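Local structure of succinate-semialdehyde dehydrogenase (Streptococcus pyogenes MGAS1882, 4OGD) at residues A[126-131]-A[203-208]; A[227-232]-A[435-440]; A[257-262]-A[303-308]; A[232-237]-A[262-267]. The protein oxidises succinic semialdehyde to succinate with NADP+ as the cofactor, as a dehydrogenase of the aldehyde dehydrogenase family. All blocks are in the same frame, centred on the assembly; numbering follows the deposited sequence.

Interaction 1: residues A[126-131]-A[203-208]; sequences LAVEPW and VCLTGS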
loop_
_atom_site.group_PDB
_atom_site.type_symbol
_atom_site.label_atom_id
_atom_site.label_comp_id
_atom_site.label_asym_id
_atom_site.label_seq_id
_atom_site.Cartn_x
_atom_site.Cartn_y
_atom_site.Cartn_z
ATOM N N LEU A 126 6.744 12.224 -1.832
ATOM C CA LEU A 126 7.725 12.176 -2.913
ATOM C C LEU A 126 7.159 11.425 -4.107
ATOM O O LEU A 126 6.781 10.253 -3.994
ATOM C CB LEU A 126 9.018 11.492 -2.456
ATOM C CG LEU A 126 9.996 11.160 -3.584
ATOM C CD1 LEU A 126 10.530 12.413 -4.276
ATOM C CD2 LEU A 126 11.154 10.305 -3.074
ATOM N N ALA A 127 7.109 12.102 -5.248
ATOM C CA ALA A 127 6.722 11.470 -6.499
ATOM C C ALA A 127 7.965 11.269 -7.347
ATOM O O ALA A 127 8.749 12.202 -7.548
ATOM C CB ALA A 127 5.692 12.329 -7.239
ATOM N N VAL A 128 8.167 10.040 -7.813
ATOM C CA VAL A 128 9.272 9.736 -8.714
ATOM C C VAL A 128 8.634 9.341 -10.038
ATOM O O VAL A 128 7.925 8.344 -10.104
ATOM C CB VAL A 128 10.148 8.590 -8.175
ATOM C CG1 VAL A 128 11.317 8.332 -9.117
ATOM C CG2 VAL A 128 10.652 8.920 -6.777
ATOM N N GLU A 129 8.852 10.152 -11.075
ATOM C CA GLU A 129 8.125 10.017 -12.337
ATOM C C GLU A 129 9.065 9.870 -13.533
ATOM O O GLU A 129 10.222 10.301 -13.477
ATOM C CB GLU A 129 7.160 11.204 -12.518
ATOM C CG GLU A 129 6.184 11.392 -11.343
ATOM C CD GLU A 129 5.317 10.169 -11.063
ATOM O OE1 GLU A 129 5.099 9.358 -11.989
ATOM O OE2 GLU A 129 4.843 10.016 -9.903
ATOM N N PRO A 130 8.580 9.234 -14.611
ATOM C CA PRO A 130 9.442 8.845 -15.727
ATOM C C PRO A 130 9.238 9.689 -16.983
ATOM O O PRO A 130 8.288 10.472 -17.079
ATOM C CB PRO A 130 8.983 7.412 -15.987
ATOM C CG PRO A 130 7.498 7.499 -15.786
ATOM C CD PRO A 130 7.279 8.541 -14.684
ATOM N N TRP A 131 10.126 9.508 -17.956
ATOM C CA TRP A 131 10.133 10.339 -19.163
ATOM C C TRP A 131 9.069 10.023 -20.212
ATOM O O TRP A 131 8.833 10.836 -21.114
ATOM C CB TRP A 131 11.515 10.287 -19.830
ATOM C CG TRP A 131 11.992 8.883 -20.053
ATOM C CD1 TRP A 131 12.859 8.182 -19.269
ATOM C CD2 TRP A 131 11.609 8.001 -21.119
ATOM N NE1 TRP A 131 13.044 6.917 -19.780
ATOM C CE2 TRP A 131 12.290 6.784 -20.917
ATOM C CE3 TRP A 131 10.762 8.124 -22.229
ATOM C CZ2 TRP A 131 12.144 5.697 -21.781
ATOM C CZ3 TRP A 131 10.612 7.046 -23.077
ATOM C CH2 TRP A 131 11.299 5.846 -22.851
ATOM N N VAL A 203 5.758 7.573 -0.796
ATOM C CA VAL A 203 6.451 7.673 -2.073
ATOM C C VAL A 203 5.605 7.012 -3.155
ATOM O O VAL A 203 5.228 5.849 -3.034
ATOM C CB VAL A 203 7.838 6.995 -2.037
ATOM C CG1 VAL A 203 8.556 7.228 -3.348
ATOM C CG2 VAL A 203 8.677 7.521 -0.863
ATOM N N CYS A 204 5.296 7.754 -4.214
ATOM C CA CYS A 204 4.629 7.153 -5.365
ATOM C C CYS A 204 5.595 7.164 -6.532
ATOM O O CYS A 204 6.186 8.195 -6.855
ATOM C CB CYS A 204 3.321 7.881 -5.718
ATOM S SG CYS A 204 3.474 9.685 -5.893
ATOM N N LEU A 205 5.772 6.011 -7.162
ATOM C CA LEU A 205 6.688 5.920 -8.283
ATOM C C LEU A 205 6.015 5.333 -9.501
ATOM O O LEU A 205 5.257 4.369 -9.408
ATOM C CB LEU A 205 7.910 5.064 -7.918
ATOM C CG LEU A 205 8.978 4.872 -9.003
ATOM C CD1 LEU A 205 10.356 4.804 -8.368
ATOM C CD2 LEU A 205 8.740 3.616 -9.858
ATOM N N THR A 206 6.324 5.928 -10.645
ATOM C CA THR A 206 6.007 5.350 -11.937
ATOM C C THR A 206 7.321 5.235 -12.686
ATOM O O THR A 206 8.094 6.190 -12.743
ATOM C CB THR A 206 5.039 6.246 -12.714
ATOM O OG1 THR A 206 3.830 6.387 -11.958
ATOM C CG2 THR A 206 4.706 5.612 -14.054
ATOM N N GLY A 207 7.600 4.062 -13.234
ATOM C CA GLY A 207 8.853 3.881 -13.949
ATOM C C GLY A 207 9.190 2.422 -14.134
ATOM O O GLY A 207 8.297 1.593 -14.314
ATOM N N SER A 208 10.480 2.107 -14.097
ATOM C CA SER A 208 10.941 0.754 -14.384
ATOM C C SER A 208 10.991 -0.064 -13.120
ATOM O O SER A 208 11.069 0.481 -12.013
ATOM C CB SER A 208 12.348 0.794 -14.971
ATOM O OG SER A 208 13.283 1.087 -13.942
HETATM O O HOH W 1 3.476 7.751 -9.460
#

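Interaction 2: residues A[227-232]-A[435-440]; sequences TLELGG and GRELSE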
loop_
_atom_site.group_PDB
_atom_site.type_symbol
_atom_site.label_atom_id
_atom_site.label_comp_id
_atom_site.label_asym_id
_atom_site.label_seq_id
_atom_site.Cartn_x
_atom_site.Cartn_y
_atom_site.Cartn_z
ATOM N N THR A 227 3.229 3.432 -3.578
ATOM C CA THR A 227 2.526 2.825 -4.704
ATOM C C THR A 227 3.548 2.713 -5.826
ATOM O O THR A 227 4.438 3.566 -5.950
ATOM C CB THR A 227 1.346 3.672 -5.190
ATOM O OG1 THR A 227 1.809 4.987 -5.532
ATOM C CG2 THR A 227 0.274 3.757 -4.113
ATOM N N LEU A 228 3.432 1.663 -6.633
ATOM C CA LEU A 228 4.354 1.438 -7.744
ATOM C C LEU A 228 3.588 1.190 -9.033
ATOM O O LEU A 228 2.782 0.262 -9.121
ATOM C CB LEU A 228 5.253 0.225 -7.479
ATOM C CG LEU A 228 6.227 0.292 -6.305
ATOM C CD1 LEU A 228 7.044 -0.986 -6.249
ATOM C CD2 LEU A 228 7.134 1.514 -6.411
ATOM N N GLU A 229 3.877 2.009 -10.040
ATOM C CA GLU A 229 3.305 1.862 -11.371
ATOM C C GLU A 229 4.452 1.557 -12.313
ATOM O O GLU A 229 5.233 2.446 -12.670
ATOM C CB GLU A 229 2.594 3.155 -11.784
ATOM C CG GLU A 229 1.370 3.498 -10.941
ATOM C CD GLU A 229 0.091 2.838 -11.427
ATOM O OE1 GLU A 229 0.115 2.139 -12.473
ATOM O OE2 GLU A 229 -0.955 3.018 -10.748
ATOM N N LEU A 230 4.587 0.287 -12.682
ATOM C CA LEU A 230 5.779 -0.153 -13.399
ATOM C C LEU A 230 5.480 -0.578 -14.835
ATOM O O LEU A 230 4.471 -0.172 -15.423
ATOM C CB LEU A 230 6.474 -1.270 -12.614
ATOM C CG LEU A 230 6.683 -0.942 -11.128
ATOM C CD1 LEU A 230 7.330 -2.132 -10.413
ATOM C CD2 LEU A 230 7.536 0.331 -10.952
ATOM N N GLY A 231 6.368 -1.381 -15.404
ATOM C CA GLY A 231 6.248 -1.740 -16.802
ATOM C C GLY A 231 5.219 -2.825 -17.016
ATOM O O GLY A 231 4.608 -3.324 -16.065
ATOM N N GLY A 232 5.032 -3.201 -18.275
ATOM C CA GLY A 232 4.121 -4.279 -18.608
ATOM C C GLY A 232 4.598 -5.060 -19.816
ATOM O O GLY A 232 5.502 -4.634 -20.531
ATOM N N GLY A 435 -1.102 -0.923 -6.103
ATOM C CA GLY A 435 -1.780 0.350 -5.926
ATOM C C GLY A 435 -2.443 0.764 -7.228
ATOM O O GLY A 435 -2.215 0.169 -8.289
ATOM N N ARG A 436 -3.275 1.799 -7.162
ATOM C CA ARG A 436 -3.993 2.269 -8.338
ATOM C C ARG A 436 -3.919 3.782 -8.383
ATOM O O ARG A 436 -3.905 4.441 -7.340
ATOM C CB ARG A 436 -5.462 1.820 -8.302
ATOM C CG ARG A 436 -5.670 0.309 -8.362
ATOM C CD ARG A 436 -5.346 -0.198 -9.766
ATOM N NE ARG A 436 -5.537 -1.639 -9.974
ATOM C CZ ARG A 436 -4.608 -2.573 -9.773
ATOM N NH1 ARG A 436 -3.409 -2.255 -9.296
ATOM N NH2 ARG A 436 -4.882 -3.840 -10.053
ATOM N N GLU A 437 -3.844 4.325 -9.592
ATOM C CA GLU A 437 -3.920 5.769 -9.798
ATOM C C GLU A 437 -5.142 6.111 -10.645
ATOM O O GLU A 437 -5.649 5.260 -11.376
ATOM C CB GLU A 437 -2.616 6.306 -10.411
ATOM C CG GLU A 437 -1.467 6.269 -9.397
ATOM C CD GLU A 437 -0.129 6.754 -9.927
ATOM O OE1 GLU A 437 -0.035 7.217 -11.092
ATOM O OE2 GLU A 437 0.848 6.683 -9.150
ATOM N N LEU A 438 -5.608 7.354 -10.530
ATOM C CA LEU A 438 -6.860 7.798 -11.159
ATOM C C LEU A 438 -8.097 7.119 -10.551
ATOM O O LEU A 438 -7.972 6.195 -9.734
ATOM C CB LEU A 438 -6.816 7.682 -12.697
ATOM C CG LEU A 438 -5.710 8.511 -13.371
ATOM C CD1 LEU A 438 -5.698 8.279 -14.879
ATOM C CD2 LEU A 438 -5.860 10.006 -13.059
ATOM N N SER A 439 -9.281 7.596 -10.946
ATOM C CA SER A 439 -10.559 7.246 -10.299
ATOM C C SER A 439 -10.546 7.597 -8.813
ATOM O O SER A 439 -9.636 8.281 -8.334
ATOM C CB SER A 439 -10.940 5.769 -10.518
ATOM O OG SER A 439 -10.296 4.902 -9.590
ATOM N N GLU A 440 -11.547 7.142 -8.066
ATOM C CA GLU A 440 -11.530 7.399 -6.633
ATOM C C GLU A 440 -10.504 6.502 -5.944
ATOM O O GLU A 440 -10.017 6.838 -4.869
ATOM C CB GLU A 440 -12.912 7.228 -5.995
ATOM C CG GLU A 440 -12.959 7.793 -4.561
ATOM C CD GLU A 440 -14.349 7.780 -3.951
ATOM O OE1 GLU A 440 -15.285 7.264 -4.598
ATOM O OE2 GLU A 440 -14.500 8.296 -2.819
HETATM O O HOH W 2 2.653 4.852 -8.171
HETATM O O HOH W 3 0.040 6.917 -6.434
HETATM O O HOH W 4 0.048 -0.355 -10.015
#

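Interaction 3: residues A[257-262]-A[303-308]; sequences YNAGQV and APLSSA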
loop_
_atom_site.group_PDB
_atom_site.type_symbol
_atom_site.label_atom_id
_atom_site.label_comp_id
_atom_site.label_asym_id
_atom_site.label_seq_id
_atom_site.Cartn_x
_atom_site.Cartn_y
_atom_site.Cartn_z
ATOM N N TYR A 257 2.121 3.680 -30.882
ATOM C CA TYR A 257 1.911 4.943 -30.177
ATOM C C TYR A 257 3.079 5.171 -29.222
ATOM O O TYR A 257 3.521 4.238 -28.532
ATOM C CB TYR A 257 0.588 4.891 -29.419
ATOM C CG TYR A 257 0.327 6.068 -28.517
ATOM C CD1 TYR A 257 0.715 6.034 -27.183
ATOM C CD2 TYR A 257 -0.336 7.193 -28.986
ATOM C CE1 TYR A 257 0.480 7.086 -26.348
ATOM C CE2 TYR A 257 -0.584 8.269 -28.140
ATOM C CZ TYR A 257 -0.167 8.201 -26.824
ATOM O OH TYR A 257 -0.382 9.243 -25.952
ATOM N N ASN A 258 3.590 6.400 -29.201
ATOM C CA ASN A 258 4.759 6.767 -28.393
ATOM C C ASN A 258 5.964 5.880 -28.707
ATOM O O ASN A 258 6.777 5.579 -27.831
ATOM C CB ASN A 258 4.425 6.761 -26.889
ATOM C CG ASN A 258 5.309 7.707 -26.077
ATOM O OD1 ASN A 258 5.891 8.659 -26.604
ATOM N ND2 ASN A 258 5.393 7.455 -24.772
ATOM N N ALA A 259 6.043 5.457 -29.973
ATOM C CA ALA A 259 7.076 4.547 -30.469
ATOM C C ALA A 259 7.198 3.273 -29.640
ATOM O O ALA A 259 8.275 2.683 -29.542
ATOM C CB ALA A 259 8.442 5.269 -30.586
ATOM N N GLY A 260 6.087 2.849 -29.048
ATOM C CA GLY A 260 6.058 1.614 -28.278
ATOM C C GLY A 260 6.560 1.761 -26.856
ATOM O O GLY A 260 6.607 0.779 -26.113
ATOM N N GLN A 261 6.916 2.986 -26.471
ATOM C CA GLN A 261 7.496 3.251 -25.160
ATOM C C GLN A 261 6.394 3.485 -24.129
ATOM O O GLN A 261 6.321 4.544 -23.503
ATOM C CB GLN A 261 8.413 4.468 -25.249
ATOM C CG GLN A 261 9.482 4.340 -26.339
ATOM C CD GLN A 261 10.271 5.624 -26.512
ATOM O OE1 GLN A 261 11.453 5.697 -26.161
ATOM N NE2 GLN A 261 9.617 6.653 -27.046
ATOM N N VAL A 262 5.528 2.489 -23.964
ATOM C CA VAL A 262 4.330 2.654 -23.148
ATOM C C VAL A 262 4.213 1.410 -22.294
ATOM O O VAL A 262 4.315 0.293 -22.812
ATOM C CB VAL A 262 3.072 2.806 -24.035
ATOM C CG1 VAL A 262 1.818 3.004 -23.189
ATOM C CG2 VAL A 262 3.228 3.981 -24.982
ATOM N N ALA A 303 7.980 8.532 -33.892
ATOM C CA ALA A 303 8.972 9.375 -33.236
ATOM C C ALA A 303 10.286 8.626 -33.025
ATOM O O ALA A 303 10.310 7.394 -33.042
ATOM C CB ALA A 303 8.420 9.868 -31.884
ATOM N N PRO A 304 11.392 9.369 -32.845
ATOM C CA PRO A 304 12.621 8.713 -32.393
ATOM C C PRO A 304 12.430 8.282 -30.946
ATOM O O PRO A 304 11.581 8.862 -30.258
ATOM C CB PRO A 304 13.656 9.835 -32.459
ATOM C CG PRO A 304 12.850 11.092 -32.228
ATOM C CD PRO A 304 11.530 10.839 -32.904
ATOM N N LEU A 305 13.199 7.302 -30.483
ATOM C CA LEU A 305 13.149 6.927 -29.072
ATOM C C LEU A 305 13.755 8.033 -28.210
ATOM O O LEU A 305 14.401 8.952 -28.725
ATOM C CB LEU A 305 13.844 5.586 -28.825
ATOM C CG LEU A 305 13.327 4.379 -29.614
ATOM C CD1 LEU A 305 13.880 3.079 -29.025
ATOM C CD2 LEU A 305 11.814 4.343 -29.657
ATOM N N SER A 306 13.572 7.935 -26.897
ATOM C CA SER A 306 13.854 9.056 -25.998
ATOM C C SER A 306 15.326 9.332 -25.691
ATOM O O SER A 306 15.656 10.413 -25.193
ATOM C CB SER A 306 13.098 8.871 -24.683
ATOM O OG SER A 306 13.587 7.734 -23.998
ATOM N N SER A 307 16.210 8.373 -25.964
ATOM C CA SER A 307 17.638 8.578 -25.721
ATOM C C SER A 307 18.470 7.618 -26.559
ATOM O O SER A 307 17.948 6.657 -27.112
ATOM C CB SER A 307 17.975 8.394 -24.236
ATOM O OG SER A 307 17.890 7.026 -23.853
ATOM N N ALA A 308 19.770 7.872 -26.643
ATOM C CA ALA A 308 20.656 6.965 -27.363
ATOM C C ALA A 308 20.684 5.606 -26.675
ATOM O O ALA A 308 20.702 4.569 -27.344
ATOM C CB ALA A 308 22.054 7.549 -27.448
HETATM O O HOH W 5 5.756 7.690 -32.246
HETATM O O HOH W 6 10.317 9.389 -27.847
#

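Interaction 4: residues A[232-237]-A[262-267]; sequences GDDAFI and VCTSSK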
loop_
_atom_site.group_PDB
_atom_site.type_symbol
_atom_site.label_atom_id
_atom_site.label_comp_id
_atom_site.label_asym_id
_atom_site.label_seq_id
_atom_site.Cartn_x
_atom_site.Cartn_y
_atom_site.Cartn_z
ATOM N N GLY A 232 5.032 -3.201 -18.275
ATOM C CA GLY A 232 4.121 -4.279 -18.608
ATOM C C GLY A 232 4.598 -5.060 -19.816
ATOM O O GLY A 232 5.502 -4.634 -20.531
ATOM N N ASP A 233 4.000 -6.225 -20.040
ATOM C CA ASP A 233 4.247 -6.974 -21.263
ATOM C C ASP A 233 2.886 -7.474 -21.721
ATOM O O ASP A 233 2.634 -8.686 -21.805
ATOM C CB ASP A 233 5.219 -8.137 -21.008
ATOM C CG ASP A 233 5.920 -8.595 -22.269
ATOM O OD1 ASP A 233 5.991 -7.798 -23.223
ATOM O OD2 ASP A 233 6.418 -9.746 -22.303
ATOM N N ASP A 234 2.001 -6.515 -21.994
ATOM C CA ASP A 234 0.573 -6.782 -22.107
ATOM C C ASP A 234 0.236 -7.733 -23.240
ATOM O O ASP A 234 0.741 -7.595 -24.356
ATOM C CB ASP A 234 -0.208 -5.480 -22.309
ATOM C CG ASP A 234 -0.171 -4.564 -21.094
ATOM O OD1 ASP A 234 0.348 -4.957 -20.021
ATOM O OD2 ASP A 234 -0.703 -3.444 -21.215
ATOM N N ALA A 235 -0.634 -8.691 -22.948
ATOM C CA ALA A 235 -1.119 -9.606 -23.976
ATOM C C ALA A 235 -2.358 -9.029 -24.670
ATOM O O ALA A 235 -3.344 -8.670 -24.013
ATOM C CB ALA A 235 -1.428 -10.955 -23.370
ATOM N N PHE A 236 -2.289 -8.956 -26.000
ATOM C CA PHE A 236 -3.384 -8.520 -26.857
ATOM C C PHE A 236 -3.863 -9.823 -27.496
ATOM O O PHE A 236 -3.196 -10.366 -28.378
ATOM C CB PHE A 236 -2.806 -7.529 -27.887
ATOM C CG PHE A 236 -3.818 -6.891 -28.828
ATOM C CD1 PHE A 236 -4.501 -7.644 -29.773
ATOM C CD2 PHE A 236 -4.003 -5.508 -28.824
ATOM C CE1 PHE A 236 -5.394 -7.042 -30.666
ATOM C CE2 PHE A 236 -4.887 -4.893 -29.708
ATOM C CZ PHE A 236 -5.584 -5.654 -30.631
ATOM N N ILE A 237 -4.994 -10.340 -27.010
ATOM C CA ILE A 237 -5.446 -11.694 -27.343
ATOM C C ILE A 237 -6.565 -11.655 -28.379
ATOM O O ILE A 237 -7.633 -11.081 -28.141
ATOM C CB ILE A 237 -5.957 -12.426 -26.096
ATOM C CG1 ILE A 237 -4.939 -12.334 -24.953
ATOM C CG2 ILE A 237 -6.269 -13.884 -26.429
ATOM C CD1 ILE A 237 -5.433 -12.946 -23.646
ATOM N N VAL A 262 5.528 2.489 -23.964
ATOM C CA VAL A 262 4.330 2.654 -23.148
ATOM C C VAL A 262 4.213 1.410 -22.294
ATOM O O VAL A 262 4.315 0.293 -22.812
ATOM C CB VAL A 262 3.072 2.806 -24.035
ATOM C CG1 VAL A 262 1.818 3.004 -23.189
ATOM C CG2 VAL A 262 3.228 3.981 -24.982
ATOM N N CYS A 263 4.039 1.589 -20.988
ATOM C CA CYS A 263 3.925 0.437 -20.103
ATOM C C CYS A 263 2.742 -0.453 -20.495
ATOM O O CYS A 263 2.800 -1.674 -20.325
ATOM C CB CYS A 263 3.811 0.894 -18.649
ATOM S SG CYS A 263 2.507 2.084 -18.359
ATOM N N THR A 264 1.689 0.160 -21.043
ATOM C CA THR A 264 0.516 -0.568 -21.524
ATOM C C THR A 264 0.493 -0.733 -23.053
ATOM O O THR A 264 -0.575 -0.899 -23.659
ATOM C CB THR A 264 -0.804 0.112 -21.073
ATOM O OG1 THR A 264 -0.741 1.516 -21.356
ATOM C CG2 THR A 264 -1.038 -0.093 -19.579
ATOM N N SER A 265 1.663 -0.701 -23.683
ATOM C CA SER A 265 1.736 -1.010 -25.115
ATOM C C SER A 265 1.300 -2.460 -25.326
ATOM O O SER A 265 1.422 -3.290 -24.425
ATOM C CB SER A 265 3.154 -0.804 -25.644
ATOM O OG SER A 265 3.164 -0.747 -27.073
ATOM N N SER A 266 0.775 -2.770 -26.508
ATOM C CA SER A 266 0.319 -4.132 -26.778
ATOM C C SER A 266 1.494 -5.000 -27.222
ATOM O O SER A 266 1.682 -5.242 -28.412
ATOM C CB SER A 266 -0.779 -4.105 -27.841
ATOM O OG SER A 266 -1.885 -3.345 -27.367
ATOM N N LYS A 267 2.278 -5.472 -26.256
ATOM C CA LYS A 267 3.599 -6.016 -26.558
ATOM C C LYS A 267 3.598 -7.474 -26.994
ATOM O O LYS A 267 4.474 -7.894 -27.746
ATOM C CB LYS A 267 4.559 -5.808 -25.382
ATOM C CG LYS A 267 4.669 -4.359 -24.959
ATOM C CD LYS A 267 5.964 -4.088 -24.207
ATOM C CE LYS A 267 6.057 -2.612 -23.773
ATOM N NZ LYS A 267 5.387 -2.364 -22.442
HETATM O O HOH W 7 2.759 -3.652 -22.096
HETATM O O HOH W 8 -2.638 -2.841 -22.934
#

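Interaction 1: residues A[126-131]-A[203-208]
Leu126 to Val128 and Val203 to Thr206 pair as adjacent parallel strands of the Rossmann-type sheet. The ladder alternates from one strand to the other: Cys204 N gives to Leu126 O, Val128 N to Cys204 O and Thr206 N to Val128 O, each at 2.9 Å. CA-H groups of Val203, Ala127 and Leu205 lean on the same carbonyls. On one face of the sheet, Leu126 and Val203 run alongside each other in one direction, Leu126 CD2 to Val203 CG1 4.0 Å, and Val128 CG1 meets Leu205 CD1 at 3.7 Å. The other face carries Ala127 and Cys204, with the methyl of Ala127 against the sulfur SG.

Thr206 takes over where the ladder stops. Its CB touches two residues of the other segment, 3.2 Å from Glu129 OE1 and 3.8 Å from Pro130 CD. With OG1 beside the backbone N (chi1 -60°) the two branches part: CG2 comes to the CG-CD edge of the proline ring and reaches Pro130 CG at 3.8 Å, while OG1 turns to the Glu129 side. There a water bridges the two residues, bonded to Thr206 OG1 and donating to Glu129 OE2 at 2.7 Å. Glu129 starts away from the neighbouring strand, and its chain bends at chi2 (-58°) to bring the carboxylate back. Gln137 of helix 136-148 touches Glu129, Pro130 and Thr206. Beyond the threonine, the strands separate into loops, and the last touch is Pro130 CB against Gly207 CA at 4.1 Å.

Interaction 2: residues A[227-232]-A[435-440]
Glu437 OE2 accepts from two waters, each at 2.8 Å, and both waters also bond Thr227 OG1, so two solvent bridges join the carboxylate to the threonine. They lie at the end of the Rossmann-type sheet within this chain, where strand 225-229 pairs antiparallel with strand 433-434 and residues 435-440 carry the chain onward. Thr227 turns OG1 to these waters by placing it between the backbone N and the carbonyl carbon (chi1 56°); OG1 and Glu437 OE2 themselves stay 4.1 Å apart. Glu437 OE1 forms a salt bridge with Arg140 NE of helix 136-148.

Glu229 belongs to the Glu-Leu-Gly-Gly sequence characteristic of aldehyde dehydrogenases. Its side chain runs past that of Glu437 in the opposite direction, the carboxylate planes 53° apart, and Arg140 lies near both carboxylates. Glu229 CG lies 3.7 Å from Glu437 CD, and Glu229 OE2 rests against Glu437 CG at 3.6 Å. Gly435 brings bare backbone to the methyl of Thr227. Its carbonyl oxygen is shared: Arg436 NH1 donates to Gly435 O at 2.9 Å from above the carbonyl plane, and a third water bridges it to Leu228 O. Arg436 NE bonds Glu449 O of the second subunit.

Interaction 3: residues A[257-262]-A[303-308]
Gln261 stretches out from its loop and passes at a slant to Leu305, so that the leucine methyl CD2 lies 3.7 Å from Gln261 CD. The same methyl meets Ala259 CB at 3.6 Å and so touches both the alanine and the glutamine. Ala259 CB also touches Ala303 O. With CG beside the backbone N (chi1 -54°), an extended chain carries the Gln261 amide to the far segment, where its two ends are used differently. OE1 accepts from Ser306 N at 3.2 Å, in the carbonyl plane and on a lone pair. NE2 turns back to its own loop and gives to Asn258 O at 3.1 Å, the acceptor lying in the amide plane. That carbonyl also takes Gln261 N, which comes from the opposite face. A water bonded to NE2 at 2.9 Å donates on to Pro304 O.

Asn258, Ala259 and Gly260 all have positive phi and turn the chain beyond helix 244-256, while Ser307 caps the N terminus of helix 308-323; the contact therefore joins two connecting loops. Gly260 to Cys263 matches the family signature that carries the nucleophilic cysteine in aldehyde dehydrogenases. Trp131 packs on both Gln261 and Ser306.

With an N-H facing OE1 and two oxygens facing NE2, the amide has one matching orientation: the bonds set its rotation, and the buried side chain has its polar atoms met on both sides.

Interaction 4: residues A[232-237]-A[262-267]
Lys267 runs extended from CG to CE and kinks at its last torsion (chi4 87°), which swings NZ onto Gly232 O at 3.0 Å, from above the carbonyl plane. Asp234, with CG beside its backbone N (chi1 -67°), brings OD2 up to the turn of the facing segment, 3.1 Å from Thr264 CA. That turn is a type I beta turn from Val262 to Ser265, holding Cys263 of what is probably the family's cysteine signature. Lys267 NZ also bonds Val262 O at 2.9 Å, on the face opposite to Ser265 N. With a salt bridge to Glu360 and a water, four acceptors surround NZ and share its three protons, so not all can be full bonds at once.

This water accepts from NZ and Asp234 N and donates to Cys263 O and Ser265 O, each at 2.7 Å. Another donates to Asp234 OD2 and Thr264 O, while Asp234 OD1 takes Gly389 N. Ser266 OG meets the Phe236 ring at its edge, 3.4 Å from CD2.

Phe236 lies on strand 235-238, which enters the second sheet between strands 268-272 and 391-393; its ring packs on helix 244-256 and edge-to-face with Phe269, while helix 374-382 covers Ala235 and Ile237.

In the fold
From the N terminus, interaction 1 comes first: it closes a loop that is about half helix between neighbouring strands 124-128 and 200-206. Interaction 2 opens on the next strand of that sheet, 225-229, and closes some two hundred residues later just past strand 433-434. Interactions 3 and 4 both fall within this long excursion and cross each other, sharing Val262. Gly232 is common to interactions 2 and 4, where the chain leaves the first sheet. Backbone bonds of Glu229 with Leu205 and Gly207 join interactions 1 and 2, and Trp131 reaches interaction 3. Interactions 1 and 2 thus belong to the first sheet, interaction 4 leads into the second, and interaction 3 ties loops beside helices.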